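Long-range contact in GGDEF and EAL domain-containing protein (Vibrio cholerae O1 str. 2010EL-1786, PDB 6PWK), which binds the second messenger c-di-GMP and probably acts as its receptor in the control of large adhesins and biofilm formation: residues D20-Q34 against S88-I100. Residues are numbered along the deposited sequence; the frame is centred on the assembly and turned at random.
Sequences DPVSHLGNRAYYMSQ and SIARISTYEFGII. With C2E (9,9'-[(2R,3R,3aS,5S,7aR,9R,10R,10aS,12S,14aR)-3,5,10,12-tetrahydroxy-5,12-dioxidooctahydro-2H,7H-difuro[3,2-d:3',2'-j][1,3,7,9,2,8]tetraoxadiphosphacyclododecine-2,9-diyl]bis(2-amino-1,9-dihydro-6H-purin-6-one)), chain D.
Tyr31, on the first turn of helix 28-34, drives its ring between Ile92 and Ile100, and this sandwich is the dense part of the contact. Two CH-pi contacts define it: Ile92 CG2 stands 3.8 Å from the Tyr31 ring centroid over one face, Ile100 CD1 4.2 Å from it over the other. With CG anti to the backbone N (chi1 -169°), the ring reaches across strand 96-100, where Gly98, having no side chain, lets Tyr31 CE1 lie against its backbone and Tyr31 OH makes a weak bond to Ile99 O. Ala90 CB packs beside them, 3.6 Å from Tyr31 CD1 and at the edge of the Tyr30 ring. A single beta bridge pairs Gly26 with Ala90, their CA atoms 4.2 Å apart, and Arg91 N donates to Gly26 O (2.7 Å, 168°).

Packing thins toward the partly exposed Asp20-Val22 turn, where polar bonds take over. Asp20 OD2 accepts from Ser23 N and Ser23 OG, the latter on its anti lone pair, and on its syn side forms a salt bridge with Arg91 NH1 (2.9 Å). Arg91 NH2 meanwhile binds Thr94 O, so both ends of the guanidinium are held.

At the ligand side, extended Arg28 donates through NH1 to Ile92 O (2.9 Å) and C2E O61 (2.8 Å), and through NH2 to C2E N71. Glu96, on the hairpin in what is probably a degenerate GGDEF signature, accepts from C2E N11 and N21. Arginine on the Hoogsteen edge and carboxylate on the Watson-Crick edge together read one guanine, and the Ile92 O bond probably helps orient the arginine.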
ATOM      1  N   ASP A  20      24.806   1.700  -0.925  1.00 78.62           N
ATOM      2  CA  ASP A  20      23.507   1.937  -1.544  1.00 76.27           C
ATOM      3  C   ASP A  20      23.682   2.838  -2.761  1.00 76.86           C
ATOM      4  O   ASP A  20      24.203   3.951  -2.623  1.00 81.38           O
ATOM      5  CB  ASP A  20      22.549   2.577  -0.545  1.00 78.34           C
ATOM      6  CG  ASP A  20      21.278   3.083  -1.197  1.00 78.14           C
ATOM      7  OD1 ASP A  20      20.469   2.250  -1.657  1.00 79.93           O
ATOM      8  OD2 ASP A  20      21.088   4.316  -1.250  1.00 70.57           O
ATOM      9  N   PRO A  21      23.270   2.405  -3.956  1.00 72.90           N
ATOM     10  CA  PRO A  21      23.542   3.213  -5.159  1.00 77.15           C
ATOM     11  C   PRO A  21      22.874   4.578  -5.153  1.00 89.33           C
ATOM     12  O   PRO A  21      23.442   5.535  -5.695  1.00 95.07           O
ATOM     13  CB  PRO A  21      23.007   2.330  -6.297  1.00 69.73           C
ATOM     14  CG  PRO A  21      22.999   0.945  -5.739  1.00 70.68           C
ATOM     15  CD  PRO A  21      22.679   1.097  -4.285  1.00 70.10           C
ATOM     16  N   VAL A  22      21.687   4.701  -4.559  1.00 86.21           N
ATOM     17  CA  VAL A  22      20.956   5.965  -4.611  1.00 77.45           C
ATOM     18  C   VAL A  22      21.656   7.023  -3.765  1.00 77.03           C
ATOM     19  O   VAL A  22      22.071   8.073  -4.268  1.00 79.88           O
ATOM     20  CB  VAL A  22      19.499   5.765  -4.163  1.00 75.31           C
ATOM     21  CG1 VAL A  22      18.698   7.041  -4.380  1.00 82.91           C
ATOM     22  CG2 VAL A  22      18.870   4.597  -4.906  1.00 73.40           C
ATOM     23  N   SER A  23      21.798   6.759  -2.466  1.00 78.45           N
ATOM     24  CA  SER A  23      22.360   7.745  -1.552  1.00 77.84           C
ATOM     25  C   SER A  23      23.876   7.848  -1.646  1.00 79.40           C
ATOM     26  O   SER A  23      24.443   8.833  -1.164  1.00 78.54           O
ATOM     27  CB  SER A  23      21.967   7.409  -0.112  1.00 74.16           C
ATOM     28  OG  SER A  23      22.506   6.158   0.283  1.00 70.03           O
ATOM     29  N   HIS A  24      24.537   6.861  -2.251  1.00 85.96           N
ATOM     30  CA  HIS A  24      25.996   6.758  -2.239  1.00 91.77           C
ATOM     31  C   HIS A  24      26.542   6.745  -0.812  1.00 83.80           C
ATOM     32  O   HIS A  24      27.663   7.190  -0.555  1.00 87.69           O
ATOM     33  CB  HIS A  24      26.654   7.873  -3.060  1.00107.01           C
ATOM     34  CG  HIS A  24      28.026   7.529  -3.551  1.00122.68           C
ATOM     35  ND1 HIS A  24      28.243   6.675  -4.611  1.00125.56           N
ATOM     36  CD2 HIS A  24      29.251   7.916  -3.123  1.00128.97           C
ATOM     37  CE1 HIS A  24      29.543   6.554  -4.817  1.00129.39           C
ATOM     38  NE2 HIS A  24      30.177   7.297  -3.928  1.00129.80           N
ATOM     39  N   LEU A  25      25.741   6.245   0.123  1.00 75.23           N
ATOM     40  CA  LEU A  25      26.141   5.995   1.498  1.00 76.36           C
ATOM     41  C   LEU A  25      26.180   4.491   1.732  1.00 73.09           C
ATOM     42  O   LEU A  25      25.843   3.694   0.854  1.00 74.71           O
ATOM     43  CB  LEU A  25      25.180   6.677   2.476  1.00 82.52           C
ATOM     44  CG  LEU A  25      25.172   8.203   2.542  1.00 89.81           C
ATOM     45  CD1 LEU A  25      24.033   8.681   3.427  1.00 85.40           C
ATOM     46  CD2 LEU A  25      26.505   8.716   3.059  1.00 96.57           C
ATOM     47  N   GLY A  26      26.598   4.101   2.933  1.00 72.21           N
ATOM     48  CA  GLY A  26      26.514   2.704   3.304  1.00 71.80           C
ATOM     49  C   GLY A  26      25.074   2.232   3.342  1.00 71.26           C
ATOM     50  O   GLY A  26      24.158   2.990   3.665  1.00 75.46           O
ATOM     51  N   ASN A  27      24.867   0.972   2.979  1.00 69.60           N
ATOM     52  CA  ASN A  27      23.526   0.404   3.014  1.00 66.46           C
ATOM     53  C   ASN A  27      23.239  -0.113   4.424  1.00 67.76           C
ATOM     54  O   ASN A  27      23.978   0.157   5.375  1.00 69.58           O
ATOM     55  CB  ASN A  27      23.371  -0.678   1.945  1.00 66.54           C
ATOM     56  CG  ASN A  27      24.344  -1.830   2.119  1.00 63.78           C
ATOM     57  OD1 ASN A  27      25.074  -1.909   3.106  1.00 61.85           O
ATOM     58  ND2 ASN A  27      24.349  -2.739   1.152  1.00 62.96           N
ATOM     59  N   ARG A  28      22.149  -0.868   4.572  1.00 65.59           N
ATOM     60  CA  ARG A  28      21.772  -1.358   5.892  1.00 57.53           C
ATOM     61  C   ARG A  28      22.778  -2.376   6.416  1.00 71.34           C
ATOM     62  O   ARG A  28      23.123  -2.359   7.604  1.00 80.46           O
ATOM     63  CB  ARG A  28      20.368  -1.962   5.840  1.00 51.95           C
ATOM     64  CG  ARG A  28      19.858  -2.463   7.178  1.00 47.62           C
ATOM     65  CD  ARG A  28      18.464  -3.054   7.056  1.00 45.73           C
ATOM     66  NE  ARG A  28      17.953  -3.489   8.352  1.00 60.41           N
ATOM     67  CZ  ARG A  28      17.353  -2.686   9.225  1.00 59.33           C
ATOM     68  NH1 ARG A  28      17.188  -1.402   8.940  1.00 55.79           N
ATOM     69  NH2 ARG A  28      16.920  -3.165  10.382  1.00 57.44           N
ATOM     70  N   ALA A  29      23.264  -3.266   5.546  1.00 73.27           N
ATOM     71  CA  ALA A  29      24.234  -4.268   5.978  1.00 59.64           C
ATOM     72  C   ALA A  29      25.539  -3.618   6.421  1.00 60.75           C
ATOM     73  O   ALA A  29      26.176  -4.077   7.377  1.00 62.92           O
ATOM     74  CB  ALA A  29      24.487  -5.272   4.854  1.00 51.86           C
ATOM     75  N   TYR A  30      25.957  -2.554   5.733  1.00 66.37           N
ATOM     76  CA  TYR A  30      27.121  -1.794   6.176  1.00 64.65           C
ATOM     77  C   TYR A  30      26.899  -1.219   7.566  1.00 77.00           C
ATOM     78  O   TYR A  30      27.811  -1.214   8.401  1.00 80.90           O
ATOM     79  CB  TYR A  30      27.430  -0.679   5.175  1.00 66.40           C
ATOM     80  CG  TYR A  30      28.312   0.432   5.710  1.00 77.02           C
ATOM     81  CD1 TYR A  30      29.695   0.355   5.617  1.00 80.45           C
ATOM     82  CD2 TYR A  30      27.758   1.566   6.296  1.00 82.75           C
ATOM     83  CE1 TYR A  30      30.502   1.371   6.099  1.00 81.03           C
ATOM     84  CE2 TYR A  30      28.556   2.583   6.783  1.00 86.30           C
ATOM     85  CZ  TYR A  30      29.926   2.482   6.681  1.00 85.75           C
ATOM     86  OH  TYR A  30      30.725   3.494   7.163  1.00 89.60           O
ATOM     87  N   TYR A  31      25.687  -0.730   7.833  1.00 79.70           N
ATOM     88  CA  TYR A  31      25.404  -0.113   9.123  1.00 72.45           C
ATOM     89  C   TYR A  31      25.489  -1.127  10.256  1.00 68.23           C
ATOM     90  O   TYR A  31      26.063  -0.840  11.312  1.00 61.89           O
ATOM     91  CB  TYR A  31      24.027   0.541   9.096  1.00 70.31           C
ATOM     92  CG  TYR A  31      23.764   1.411  10.295  1.00 67.03           C
ATOM     93  CD1 TYR A  31      24.292   2.691  10.366  1.00 67.50           C
ATOM     94  CD2 TYR A  31      22.997   0.955  11.358  1.00 64.10           C
ATOM     95  CE1 TYR A  31      24.066   3.491  11.457  1.00 66.17           C
ATOM     96  CE2 TYR A  31      22.763   1.754  12.458  1.00 67.08           C
ATOM     97  CZ  TYR A  31      23.301   3.021  12.498  1.00 69.60           C
ATOM     98  OH  TYR A  31      23.075   3.828  13.583  1.00 72.25           O
ATOM     99  N   MET A  32      24.922  -2.318  10.054  1.00 73.50           N
ATOM    100  CA  MET A  32      24.967  -3.341  11.094  1.00 81.29           C
ATOM    101  C   MET A  32      26.394  -3.809  11.347  1.00 86.38           C
ATOM    102  O   MET A  32      26.766  -4.096  12.490  1.00 89.88           O
ATOM    103  CB  MET A  32      24.070  -4.516  10.707  1.00 81.64           C
ATOM    104  CG  MET A  32      22.642  -4.108  10.385  1.00 81.42           C
ATOM    105  SD  MET A  32      21.848  -3.255  11.762  1.00 80.93           S
ATOM    106  CE  MET A  32      20.554  -2.362  10.906  1.00 77.62           C
ATOM    107  N   SER A  33      27.209  -3.888  10.292  1.00 77.05           N
ATOM    108  CA  SER A  33      28.609  -4.268  10.462  1.00 80.32           C
ATOM    109  C   SER A  33      29.370  -3.216  11.262  1.00 81.90           C
ATOM    110  O   SER A  33      30.080  -3.544  12.219  1.00 84.42           O
ATOM    111  CB  SER A  33      29.265  -4.487   9.099  1.00 78.67           C
ATOM    112  OG  SER A  33      30.673  -4.573   9.224  1.00 75.20           O
ATOM    113  N   GLN A  34      29.235  -1.944  10.878  1.00 80.95           N
ATOM    114  CA  GLN A  34      29.885  -0.873  11.630  1.00 78.80           C
ATOM    115  C   GLN A  34      29.344  -0.779  13.049  1.00 74.28           C
ATOM    116  O   GLN A  34      30.086  -0.443  13.978  1.00 69.77           O
ATOM    117  CB  GLN A  34      29.701   0.461  10.909  1.00 79.54           C
ATOM    118  CG  GLN A  34      30.292   0.508   9.512  1.00 87.57           C
ATOM    119  CD  GLN A  34      31.803   0.412   9.510  1.00100.18           C
ATOM    120  OE1 GLN A  34      32.367  -0.683   9.481  1.00106.85           O
ATOM    121  NE2 GLN A  34      32.469   1.560   9.537  1.00100.71           N
ATOM    122  N   SER A  88      30.087   6.725  11.116  1.00 99.60           N
ATOM    123  CA  SER A  88      29.392   5.877  10.162  1.00100.06           C
ATOM    124  C   SER A  88      28.080   6.550   9.779  1.00 93.31           C
ATOM    125  O   SER A  88      27.271   6.886  10.652  1.00 90.81           O
ATOM    126  CB  SER A  88      29.133   4.489  10.753  1.00107.78           C
ATOM    127  OG  SER A  88      30.336   3.909  11.235  1.00114.81           O
ATOM    128  N   ILE A  89      27.882   6.769   8.483  1.00 85.65           N
ATOM    129  CA  ILE A  89      26.635   7.305   7.951  1.00 77.82           C
ATOM    130  C   ILE A  89      26.122   6.313   6.920  1.00 79.56           C
ATOM    131  O   ILE A  89      26.819   6.007   5.945  1.00 89.59           O
ATOM    132  CB  ILE A  89      26.819   8.699   7.332  1.00 78.09           C
ATOM    133  CG1 ILE A  89      27.418   9.665   8.356  1.00 77.36           C
ATOM    134  CG2 ILE A  89      25.484   9.231   6.825  1.00 85.01           C
ATOM    135  CD1 ILE A  89      27.545  11.085   7.855  1.00 79.66           C
ATOM    136  N   ALA A  90      24.912   5.806   7.136  1.00 75.97           N
ATOM    137  CA  ALA A  90      24.356   4.777   6.274  1.00 69.29           C
ATOM    138  C   ALA A  90      22.873   5.032   6.054  1.00 70.76           C
ATOM    139  O   ALA A  90      22.224   5.763   6.807  1.00 72.15           O
ATOM    140  CB  ALA A  90      24.567   3.377   6.861  1.00 68.07           C
ATOM    141  N   ARG A  91      22.346   4.415   5.000  1.00 69.25           N
ATOM    142  CA  ARG A  91      20.921   4.458   4.681  1.00 63.94           C
ATOM    143  C   ARG A  91      20.330   3.116   5.101  1.00 74.19           C
ATOM    144  O   ARG A  91      20.399   2.134   4.357  1.00 84.35           O
ATOM    145  CB  ARG A  91      20.705   4.740   3.200  1.00 54.84           C
ATOM    146  CG  ARG A  91      19.258   4.966   2.811  1.00 55.98           C
ATOM    147  CD  ARG A  91      19.119   5.107   1.307  1.00 58.66           C
ATOM    148  NE  ARG A  91      17.724   5.182   0.888  1.00 62.80           N
ATOM    149  CZ  ARG A  91      17.309   4.968  -0.355  1.00 68.38           C
ATOM    150  NH1 ARG A  91      18.184   4.656  -1.301  1.00 74.64           N
ATOM    151  NH2 ARG A  91      16.021   5.058  -0.654  1.00 68.62           N
ATOM    152  N   ILE A  92      19.751   3.076   6.303  1.00 74.62           N
ATOM    153  CA  ILE A  92      19.326   1.808   6.891  1.00 66.82           C
ATOM    154  C   ILE A  92      17.953   1.360   6.406  1.00 56.47           C
ATOM    155  O   ILE A  92      17.585   0.194   6.607  1.00 57.32           O
ATOM    156  CB  ILE A  92      19.328   1.907   8.425  1.00 67.90           C
ATOM    157  CG1 ILE A  92      18.225   2.855   8.901  1.00 65.74           C
ATOM    158  CG2 ILE A  92      20.682   2.392   8.921  1.00 62.12           C
ATOM    159  CD1 ILE A  92      18.214   3.065  10.397  1.00 53.60           C
ATOM    160  N   SER A  93      17.182   2.245   5.785  1.00 51.63           N
ATOM    161  CA  SER A  93      15.884   1.888   5.230  1.00 52.33           C
ATOM    162  C   SER A  93      15.555   2.877   4.120  1.00 56.62           C
ATOM    163  O   SER A  93      16.390   3.701   3.732  1.00 56.45           O
ATOM    164  CB  SER A  93      14.807   1.861   6.323  1.00 50.32           C
ATOM    165  OG  SER A  93      13.727   2.718   5.993  1.00 70.52           O
ATOM    166  N   THR A  94      14.328   2.793   3.605  1.00 52.31           N
ATOM    167  CA  THR A  94      13.953   3.597   2.447  1.00 57.61           C
ATOM    168  C   THR A  94      14.011   5.088   2.762  1.00 58.88           C
ATOM    169  O   THR A  94      14.535   5.879   1.970  1.00 64.06           O
ATOM    170  CB  THR A  94      12.556   3.203   1.968  1.00 66.05           C
ATOM    171  OG1 THR A  94      12.511   1.789   1.736  1.00 71.98           O
ATOM    172  CG2 THR A  94      12.212   3.930   0.674  1.00 57.23           C
ATOM    173  N   TYR A  95      13.487   5.491   3.919  1.00 52.77           N
ATOM    174  CA  TYR A  95      13.336   6.907   4.235  1.00 53.81           C
ATOM    175  C   TYR A  95      14.054   7.329   5.510  1.00 53.33           C
ATOM    176  O   TYR A  95      13.847   8.457   5.973  1.00 60.29           O
ATOM    177  CB  TYR A  95      11.851   7.270   4.336  1.00 57.35           C
ATOM    178  CG  TYR A  95      11.050   6.897   3.112  1.00 72.54           C
ATOM    179  CD1 TYR A  95      11.318   7.480   1.880  1.00 79.72           C
ATOM    180  CD2 TYR A  95      10.021   5.968   3.188  1.00 82.36           C
ATOM    181  CE1 TYR A  95      10.590   7.142   0.757  1.00 85.93           C
ATOM    182  CE2 TYR A  95       9.284   5.627   2.070  1.00 93.03           C
ATOM    183  CZ  TYR A  95       9.571   6.218   0.857  1.00 91.39           C
ATOM    184  OH  TYR A  95       8.839   5.879  -0.257  1.00 89.95           O
ATOM    185  N   GLU A  96      14.889   6.472   6.092  1.00 52.53           N
ATOM    186  CA  GLU A  96      15.608   6.832   7.303  1.00 63.57           C
ATOM    187  C   GLU A  96      17.085   6.492   7.169  1.00 72.39           C
ATOM    188  O   GLU A  96      17.461   5.496   6.546  1.00 78.47           O
ATOM    189  CB  GLU A  96      15.013   6.148   8.547  1.00 60.15           C
ATOM    190  CG  GLU A  96      14.552   4.728   8.327  1.00 62.98           C
ATOM    191  CD  GLU A  96      13.529   4.285   9.354  1.00 66.65           C
ATOM    192  OE1 GLU A  96      13.134   3.101   9.329  1.00 67.90           O
ATOM    193  OE2 GLU A  96      13.115   5.122  10.184  1.00 65.72           O
ATOM    194  N   PHE A  97      17.917   7.345   7.762  1.00 76.58           N
ATOM    195  CA  PHE A  97      19.364   7.202   7.742  1.00 76.87           C
ATOM    196  C   PHE A  97      19.878   6.892   9.137  1.00 75.99           C
ATOM    197  O   PHE A  97      19.377   7.436  10.127  1.00 78.89           O
ATOM    198  CB  PHE A  97      20.033   8.482   7.223  1.00 75.55           C
ATOM    199  CG  PHE A  97      19.739   8.782   5.784  1.00 80.51           C
ATOM    200  CD1 PHE A  97      20.541   8.267   4.780  1.00 84.60           C
ATOM    201  CD2 PHE A  97      18.664   9.581   5.435  1.00 81.29           C
ATOM    202  CE1 PHE A  97      20.275   8.543   3.452  1.00 89.15           C
ATOM    203  CE2 PHE A  97      18.391   9.859   4.109  1.00 82.30           C
ATOM    204  CZ  PHE A  97      19.198   9.340   3.116  1.00 86.40           C
ATOM    205  N   GLY A  98      20.879   6.022   9.211  1.00 77.69           N
ATOM    206  CA  GLY A  98      21.522   5.675  10.469  1.00 66.38           C
ATOM    207  C   GLY A  98      22.873   6.354  10.605  1.00 67.81           C
ATOM    208  O   GLY A  98      23.588   6.546   9.621  1.00 71.33           O
ATOM    209  N   ILE A  99      23.216   6.718  11.839  1.00 66.53           N
ATOM    210  CA  ILE A  99      24.446   7.445  12.133  1.00 66.66           C
ATOM    211  C   ILE A  99      25.063   6.879  13.403  1.00 71.67           C
ATOM    212  O   ILE A  99      24.368   6.702  14.409  1.00 74.53           O
ATOM    213  CB  ILE A  99      24.185   8.959  12.284  1.00 66.18           C
ATOM    214  CG1 ILE A  99      23.683   9.545  10.964  1.00 71.99           C
ATOM    215  CG2 ILE A  99      25.442   9.673  12.736  1.00 68.99           C
ATOM    216  CD1 ILE A  99      23.008  10.882  11.108  1.00 71.52           C
ATOM    217  N   ILE A 100      26.362   6.588  13.357  1.00 78.46           N
ATOM    218  CA  ILE A 100      27.120   6.107  14.505  1.00 74.47           C
ATOM    219  C   ILE A 100      28.185   7.142  14.835  1.00 80.42           C
ATOM    220  O   ILE A 100      28.940   7.564  13.952  1.00 84.82           O
ATOM    221  CB  ILE A 100      27.763   4.735  14.231  1.00 72.57           C
ATOM    222  CG1 ILE A 100      26.727   3.754  13.686  1.00 75.69           C
ATOM    223  CG2 ILE A 100      28.393   4.185  15.499  1.00 77.37           C
ATOM    224  CD1 ILE A 100      27.309   2.418  13.279  1.00 76.56           C
TER
HETATM  225  P1  C2E D 702      10.452  -4.869  15.493  1.00 60.51           P
HETATM  226  O2P C2E D 702       9.785  -4.307  14.262  1.00 62.34           O
HETATM  227  O1P C2E D 702       9.322  -5.458  16.280  1.00 56.05           O
HETATM  228  O5' C2E D 702      11.396  -6.170  15.209  1.00 61.63           O
HETATM  229  C5' C2E D 702      11.644  -7.074  16.237  1.00 68.28           C
HETATM  230  C4' C2E D 702      12.568  -8.108  15.552  1.00 75.40           C
HETATM  231  O4' C2E D 702      11.930  -8.648  14.551  1.00 78.54           O
HETATM  232  C3' C2E D 702      13.640  -7.277  14.820  1.00 73.17           C
HETATM  233  O3' C2E D 702      14.708  -7.017  15.601  1.00 69.12           O
HETATM  234  C2' C2E D 702      14.028  -8.146  13.607  1.00 70.42           C
HETATM  235  O2' C2E D 702      15.239  -8.959  13.918  1.00 79.69           O
HETATM  236  C1' C2E D 702      13.049  -8.999  13.445  1.00 73.14           C
HETATM  237  N9  C2E D 702      12.525  -9.004  12.102  1.00 73.69           N
HETATM  238  C8  C2E D 702      11.818  -7.858  12.265  1.00 72.85           C
HETATM  239  N7  C2E D 702      11.203  -7.618  11.081  1.00 65.52           N
HETATM  240  C5  C2E D 702      11.516  -8.592  10.220  1.00 70.61           C
HETATM  241  C6  C2E D 702      11.149  -8.894   8.746  1.00 80.94           C
HETATM  242  O6  C2E D 702      10.434  -8.181   8.122  1.00 85.05           O
HETATM  243  N1  C2E D 702      11.663 -10.060   8.078  1.00 86.93           N
HETATM  244  C2  C2E D 702      12.539 -10.970   8.783  1.00 86.03           C
HETATM  245  N2  C2E D 702      13.120 -12.179   8.209  1.00 95.45           N
HETATM  246  N3  C2E D 702      12.868 -10.662  10.167  1.00 79.51           N
HETATM  247  C4  C2E D 702      12.336  -9.455  10.867  1.00 72.80           C
HETATM  248  P11 C2E D 702      15.721  -5.881  14.922  1.00 76.38           P
HETATM  249  O21 C2E D 702      16.047  -5.980  13.448  1.00 83.57           O
HETATM  250  O11 C2E D 702      17.052  -6.075  15.593  1.00 67.25           O
HETATM  251  O5A C2E D 702      15.154  -4.437  15.502  1.00 77.94           O
HETATM  252  C5A C2E D 702      14.383  -4.496  16.672  1.00 66.63           C
HETATM  253  C4A C2E D 702      13.686  -3.206  16.832  1.00 64.72           C
HETATM  254  O4A C2E D 702      14.456  -2.212  16.460  1.00 68.71           O
HETATM  255  C3A C2E D 702      12.354  -3.194  15.808  1.00 68.50           C
HETATM  256  O3A C2E D 702      11.138  -3.744  16.495  1.00 76.25           O
HETATM  257  C2A C2E D 702      12.161  -2.025  15.528  1.00 69.79           C
HETATM  258  O2A C2E D 702      11.285  -1.408  16.588  1.00 66.83           O
HETATM  259  C1A C2E D 702      13.640  -1.357  15.516  1.00 65.00           C
HETATM  260  N91 C2E D 702      14.165  -1.333  14.308  1.00 67.19           N
HETATM  261  C81 C2E D 702      14.920  -2.260  13.693  1.00 67.80           C
HETATM  262  N71 C2E D 702      15.226  -1.764  12.483  1.00 64.20           N
HETATM  263  C51 C2E D 702      14.671  -0.559  12.369  1.00 65.49           C
HETATM  264  C61 C2E D 702      14.672   0.468  11.240  1.00 62.06           C
HETATM  265  O61 C2E D 702      15.258   0.210  10.251  1.00 61.53           O
HETATM  266  N11 C2E D 702      13.987   1.721  11.358  1.00 63.63           N
HETATM  267  C21 C2E D 702      13.274   2.028  12.569  1.00 55.04           C
HETATM  268  N21 C2E D 702      12.569   3.296  12.706  1.00 53.82           N
HETATM  269  N31 C2E D 702      13.280   1.035  13.647  1.00 54.66           N
HETATM  270  C41 C2E D 702      14.001  -0.273  13.513  1.00 63.86           C